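Local coordinates for protein putative sarcosine dimethylglycine methyltransferase (Galdieria sulphuraria, PDB 2O57) that probably transfers methyl groups from S-adenosylmethionine to sarcosine or dimethylglycine through a Rossmann-like methyltransferase domain, at residues A75-L80 and G288-K293; K168-C173 and C224-L229. One frame throughout, in Å; residues are numbered along the deposited sequence.

Contact 1 of 2, residues A75-L80 and G288-K293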
loop_
_atom_site.group_PDB
_atom_site.type_symbol
_atom_site.label_atom_id
_atom_site.label_comp_id
_atom_site.label_asym_id
_atom_site.label_seq_id
_atom_site.Cartn_x
_atom_site.Cartn_y
_atom_site.Cartn_z
ATOM N N ALA A 75 9.731 -2.231 -9.255
ATOM C CA ALA A 75 11.182 -2.018 -9.427
ATOM C C ALA A 75 11.999 -2.473 -8.203
ATOM O O ALA A 75 13.125 -3.011 -8.339
ATOM C CB ALA A 75 11.482 -0.551 -9.765
HETATM N N MSE A 76 11.424 -2.261 -7.007
HETATM C CA MSE A 76 12.080 -2.673 -5.746
HETATM C C MSE A 76 12.293 -4.193 -5.699
HETATM O O MSE A 76 13.169 -4.663 -4.978
HETATM C CB MSE A 76 11.279 -2.197 -4.504
HETATM C CG MSE A 76 11.206 -0.669 -4.347
HETATM SE SE MSE A 76 12.917 0.052 -3.875
HETATM C CE MSE A 76 12.788 -0.118 -1.944
ATOM N N THR A 77 11.523 -4.967 -6.471
ATOM C CA THR A 77 11.721 -6.440 -6.488
ATOM C C THR A 77 12.857 -6.901 -7.415
ATOM O O THR A 77 13.164 -8.097 -7.449
ATOM C CB THR A 77 10.407 -7.231 -6.859
ATOM O OG1 THR A 77 10.139 -7.111 -8.267
ATOM C CG2 THR A 77 9.191 -6.749 -6.000
ATOM N N GLY A 78 13.473 -5.974 -8.159
ATOM C CA GLY A 78 14.555 -6.325 -9.081
ATOM C C GLY A 78 14.181 -6.780 -10.483
ATOM O O GLY A 78 15.068 -6.937 -11.314
ATOM N N VAL A 79 12.887 -6.930 -10.778
ATOM C CA VAL A 79 12.469 -7.547 -12.059
ATOM C C VAL A 79 12.512 -6.604 -13.256
ATOM O O VAL A 79 12.514 -7.080 -14.413
ATOM C CB VAL A 79 11.061 -8.217 -12.026
ATOM C CG1 VAL A 79 11.048 -9.459 -11.080
ATOM C CG2 VAL A 79 9.947 -7.202 -11.683
ATOM N N LEU A 80 12.594 -5.298 -13.020
ATOM C CA LEU A 80 12.476 -4.331 -14.128
ATOM C C LEU A 80 13.841 -3.951 -14.764
ATOM O O LEU A 80 14.192 -2.783 -14.956
ATOM C CB LEU A 80 11.587 -3.122 -13.744
ATOM C CG LEU A 80 10.123 -3.397 -13.294
ATOM C CD1 LEU A 80 9.385 -2.080 -12.902
ATOM C CD2 LEU A 80 9.375 -4.092 -14.392
ATOM N N GLY A 288 -4.312 -3.372 -4.077
ATOM C CA GLY A 288 -3.075 -3.500 -4.854
ATOM C C GLY A 288 -2.298 -4.655 -4.236
ATOM O O GLY A 288 -2.327 -4.819 -3.005
HETATM N N MSE A 289 -1.616 -5.455 -5.056
HETATM C CA MSE A 289 -0.838 -6.578 -4.534
HETATM C C MSE A 289 0.382 -6.900 -5.382
HETATM O O MSE A 289 0.367 -6.712 -6.582
HETATM C CB MSE A 289 -1.675 -7.849 -4.456
HETATM C CG MSE A 289 -3.108 -7.622 -3.988
HETATM SE SE MSE A 289 -4.279 -9.146 -4.067
HETATM C CE MSE A 289 -3.534 -10.244 -2.604
ATOM N N LEU A 290 1.423 -7.422 -4.742
ATOM C CA LEU A 290 2.549 -7.985 -5.471
ATOM C C LEU A 290 2.769 -9.404 -5.001
ATOM O O LEU A 290 2.676 -9.714 -3.794
ATOM C CB LEU A 290 3.813 -7.171 -5.283
ATOM C CG LEU A 290 3.991 -5.958 -6.206
ATOM C CD1 LEU A 290 3.161 -4.737 -5.615
ATOM C CD2 LEU A 290 5.450 -5.695 -6.159
ATOM N N PHE A 291 3.048 -10.266 -5.965
ATOM C CA PHE A 291 3.266 -11.681 -5.708
ATOM C C PHE A 291 4.592 -12.076 -6.302
ATOM O O PHE A 291 5.068 -11.428 -7.241
ATOM C CB PHE A 291 2.208 -12.534 -6.411
ATOM C CG PHE A 291 0.783 -12.168 -6.090
ATOM C CD1 PHE A 291 0.149 -12.700 -4.970
ATOM C CD2 PHE A 291 0.064 -11.330 -6.939
ATOM C CE1 PHE A 291 -1.191 -12.387 -4.689
ATOM C CE2 PHE A 291 -1.274 -11.022 -6.677
ATOM C CZ PHE A 291 -1.898 -11.549 -5.549
ATOM N N ARG A 292 5.189 -13.137 -5.775
ATOM C CA ARG A 292 6.309 -13.751 -6.458
ATOM C C ARG A 292 6.048 -15.246 -6.651
ATOM O O ARG A 292 5.479 -15.902 -5.777
ATOM C CB ARG A 292 7.622 -13.521 -5.705
ATOM C CG ARG A 292 8.861 -14.024 -6.462
ATOM C CD ARG A 292 10.177 -13.895 -5.691
ATOM N NE ARG A 292 10.624 -12.528 -5.417
ATOM C CZ ARG A 292 11.301 -11.723 -6.248
ATOM N NH1 ARG A 292 11.612 -12.081 -7.514
ATOM N NH2 ARG A 292 11.658 -10.531 -5.800
ATOM N N LYS A 293 6.439 -15.777 -7.805
ATOM C CA LYS A 293 6.374 -17.214 -8.050
ATOM C C LYS A 293 7.515 -17.964 -7.301
ATOM O O LYS A 293 8.613 -18.185 -7.843
ATOM C CB LYS A 293 6.431 -17.525 -9.545
ATOM C CG LYS A 293 6.231 -19.000 -9.862
ATOM C CD LYS A 293 6.050 -19.236 -11.391
ATOM C CE LYS A 293 6.138 -20.719 -11.756
ATOM N NZ LYS A 293 5.939 -20.909 -13.246
HETATM O O HOH W 1 13.885 -10.353 -8.561
#

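Contact 2 of 2, residues K168-C173 and C224-L229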
loop_
_atom_site.group_PDB
_atom_site.type_symbol
_atom_site.label_atom_id
_atom_site.label_comp_id
_atom_site.label_asym_id
_atom_site.label_seq_id
_atom_site.Cartn_x
_atom_site.Cartn_y
_atom_site.Cartn_z
ATOM N N LYS A 168 -8.747 -19.805 -12.276
ATOM C CA LYS A 168 -8.084 -20.019 -13.564
ATOM C C LYS A 168 -7.140 -18.866 -13.978
ATOM O O LYS A 168 -6.044 -19.129 -14.479
ATOM C CB LYS A 168 -9.125 -20.330 -14.653
ATOM C CG LYS A 168 -8.539 -20.718 -16.006
ATOM C CD LYS A 168 -7.584 -21.915 -15.912
ATOM C CE LYS A 168 -7.172 -22.330 -17.332
ATOM N NZ LYS A 168 -6.163 -23.400 -17.282
ATOM N N VAL A 169 -7.551 -17.613 -13.720
ATOM C CA VAL A 169 -6.693 -16.415 -13.904
ATOM C C VAL A 169 -5.369 -16.585 -13.164
ATOM O O VAL A 169 -4.298 -16.496 -13.755
ATOM C CB VAL A 169 -7.393 -15.114 -13.413
ATOM C CG1 VAL A 169 -6.472 -13.882 -13.575
ATOM C CG2 VAL A 169 -8.717 -14.905 -14.174
ATOM N N PHE A 170 -5.446 -16.869 -11.878
ATOM C CA PHE A 170 -4.224 -17.039 -11.097
ATOM C C PHE A 170 -3.412 -18.272 -11.535
ATOM O O PHE A 170 -2.201 -18.229 -11.507
ATOM C CB PHE A 170 -4.531 -17.041 -9.582
ATOM C CG PHE A 170 -4.691 -15.657 -9.008
ATOM C CD1 PHE A 170 -3.554 -14.888 -8.653
ATOM C CD2 PHE A 170 -5.957 -15.128 -8.794
ATOM C CE1 PHE A 170 -3.702 -13.586 -8.150
ATOM C CE2 PHE A 170 -6.127 -13.856 -8.259
ATOM C CZ PHE A 170 -4.995 -13.065 -7.940
ATOM N N GLN A 171 -4.075 -19.348 -11.982
ATOM C CA GLN A 171 -3.342 -20.526 -12.477
ATOM C C GLN A 171 -2.522 -20.151 -13.740
ATOM O O GLN A 171 -1.384 -20.608 -13.916
ATOM C CB GLN A 171 -4.302 -21.694 -12.785
ATOM C CG GLN A 171 -4.816 -22.404 -11.524
ATOM C CD GLN A 171 -5.884 -23.421 -11.817
ATOM O OE1 GLN A 171 -6.618 -23.298 -12.793
ATOM N NE2 GLN A 171 -5.987 -24.434 -10.970
ATOM N N GLU A 172 -3.151 -19.408 -14.647
ATOM C CA GLU A 172 -2.485 -18.947 -15.869
ATOM C C GLU A 172 -1.352 -17.986 -15.553
ATOM O O GLU A 172 -0.299 -18.071 -16.161
ATOM C CB GLU A 172 -3.475 -18.292 -16.843
ATOM C CG GLU A 172 -4.380 -19.303 -17.580
ATOM C CD GLU A 172 -3.541 -20.166 -18.492
ATOM O OE1 GLU A 172 -3.211 -19.716 -19.608
ATOM O OE2 GLU A 172 -3.177 -21.281 -18.089
ATOM N N CYS A 173 -1.584 -17.059 -14.614
ATOM C CA CYS A 173 -0.516 -16.128 -14.196
ATOM C C CYS A 173 0.717 -16.900 -13.704
ATOM O O CYS A 173 1.853 -16.612 -14.135
ATOM C CB CYS A 173 -0.994 -15.121 -13.151
ATOM S SG CYS A 173 -2.168 -13.867 -13.807
ATOM N N CYS A 224 -1.628 -21.485 -6.199
ATOM C CA CYS A 224 -0.932 -21.552 -7.481
ATOM C C CYS A 224 0.588 -21.392 -7.395
ATOM O O CYS A 224 1.257 -21.245 -8.423
ATOM C CB CYS A 224 -1.519 -20.500 -8.435
ATOM S SG CYS A 224 -3.284 -20.785 -8.723
ATOM N N GLY A 225 1.123 -21.400 -6.172
ATOM C CA GLY A 225 2.564 -21.202 -5.951
ATOM C C GLY A 225 3.027 -19.750 -6.039
ATOM O O GLY A 225 4.212 -19.489 -6.289
ATOM N N LEU A 226 2.102 -18.806 -5.823
ATOM C CA LEU A 226 2.463 -17.389 -5.764
ATOM C C LEU A 226 2.332 -16.853 -4.364
ATOM O O LEU A 226 1.213 -16.744 -3.823
ATOM C CB LEU A 226 1.614 -16.516 -6.704
ATOM C CG LEU A 226 1.501 -16.922 -8.171
ATOM C CD1 LEU A 226 0.457 -16.067 -8.911
ATOM C CD2 LEU A 226 2.850 -16.784 -8.804
ATOM N N VAL A 227 3.466 -16.487 -3.788
ATOM C CA VAL A 227 3.489 -15.886 -2.446
ATOM C C VAL A 227 3.162 -14.388 -2.533
ATOM O O VAL A 227 3.563 -13.712 -3.499
ATOM C CB VAL A 227 4.840 -16.156 -1.738
ATOM C CG1 VAL A 227 5.968 -15.397 -2.398
ATOM C CG2 VAL A 227 4.760 -15.811 -0.246
ATOM N N THR A 228 2.416 -13.893 -1.547
ATOM C CA THR A 228 2.026 -12.499 -1.502
ATOM C C THR A 228 3.139 -11.750 -0.764
ATOM O O THR A 228 3.445 -12.036 0.417
ATOM C CB THR A 228 0.677 -12.305 -0.795
ATOM O OG1 THR A 228 -0.352 -12.950 -1.553
ATOM C CG2 THR A 228 0.368 -10.824 -0.711
ATOM N N LEU A 229 3.782 -10.852 -1.485
ATOM C CA LEU A 229 4.888 -10.034 -0.962
ATOM C C LEU A 229 4.390 -8.852 -0.157
ATOM O O LEU A 229 4.955 -8.541 0.888
ATOM C CB LEU A 229 5.730 -9.485 -2.099
ATOM C CG LEU A 229 6.473 -10.467 -3.017
ATOM C CD1 LEU A 229 7.349 -9.700 -4.044
ATOM C CD2 LEU A 229 7.347 -11.439 -2.219
#

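Contact 1 of 2, residues A75-L80 and G288-K293
Thr77 and Arg292 mark the nearest backbone approach, their CA atoms 9.1 Å apart, so this is a contact between the turn that follows helix 59-76 and a strand, bridged by side chains. Helix 59-76 finishes here: Gly78 N bonds to Ala75 O, and Gly78, with positive phi (86°), takes the chain out of the helix. Strand 284-293 passes alongside in extended form, Leu290 and Arg292 directing their side chains at the turn.

The long arm of Arg292 spans the gap. It leaves the strand with CG anti to the backbone N (chi1 -174°), runs straight through the next torsion and bends at chi3, which brings the guanidinium to the carbonyl of Thr77. There Arg292 NH2 gives a weak but fairly straight bond (167°) to Thr77 O at 3.3 Å, the oxygen lying at the edge of the guanidinium and in its plane. A water reinforces the link: it donates to Thr77 O at 2.6 Å and accepts from Arg292 NH1 at 3.0 Å, so the carbonyl is gripped twice. Arg292 NH1 also bonds to Arg180 O, which helps fix the guanidinium's rotation, while Glu52 of the second subunit forms a long, weak ion pair with Arg292 NH2.

Beside this polar link, Thr77 CB lies 3.7 Å from Arg292 NH2, and Thr77 CG2 meets Leu290 CD2 at 3.9 Å. Thr77 OG1 turns back to Leu74 O in its own helix. Val79 CG1 approaches the guanidinium obliquely, 4.5 Å from Arg292 NH1, and also touches Val182.

Thr77 touches Val182 and Arg230 of the flanking strands as well. In this Rossmann-like methyltransferase fold, the turn leading from helix 59-76 toward strand 85-89 is thus laid against strand 284-293, antiparallel to its two neighbours in the mixed seven-stranded sheet.

Contact 2 of 2, residues K168-C173 and C224-L229
Cys224 places its sulfur against helix 166-176, where Cys224 SG lies 3.6 Å from Gln171 CG and 4.0 Å from Phe170 CB. The thiol thus settles over the helix surface at the join between two successive residues. With SG beside its backbone N and anti to the carbonyl carbon (chi1 -60°), Cys224 reaches the helix where the two backbones come closest, the CA atoms of Gln171 and Cys224 being 5.6 Å apart.

A second apolar touch lies deeper: a methyl of Leu226, CD1, meets Phe170 CD1 at 4.2 Å, arriving at the edge of the ring near its plane. That ring is held in turn by edge-to-face contacts with Phe160 and Tyr217, and Met183 of strand 181-190 packs against both Phe170 and Leu226.

The turn between Cys224 and Leu226 is set by a Schellman motif that ends helix 214-223. Gly225, at positive phi, is its C' residue, with Leu226 N bonded to Ala221 O and Gly225 N to Lys222 O. The chain then runs on into the strand that pairs with 284-293, giving a helix-to-strand connection packed against a neighbouring helix, within the layer of helices on one face of the Rossmann-like methyltransferase sheet.

In the fold
Contacts 1 and 2 meet at a pair of neighbouring antiparallel strands, 284-293 and 226-233, joined by probable backbone hydrogen bonds from Leu229 N to Leu290 O and from Arg292 N to Val227 O. Their centres are about 13 Å apart, on opposite faces of the sheet: the turn 75-80 lies on one, helix 166-176 on the other, the face to which Phe291 points. Contact 1 is buried and mixes a charged group, a backbone carbonyl and a water with a small apolar touch; contact 2 is partly buried, meeting through sulfur, methyl and aromatic carbon. Met76 and Leu229 bond to the second subunit through the backbone, the Arg292 ion pair being a weak addition.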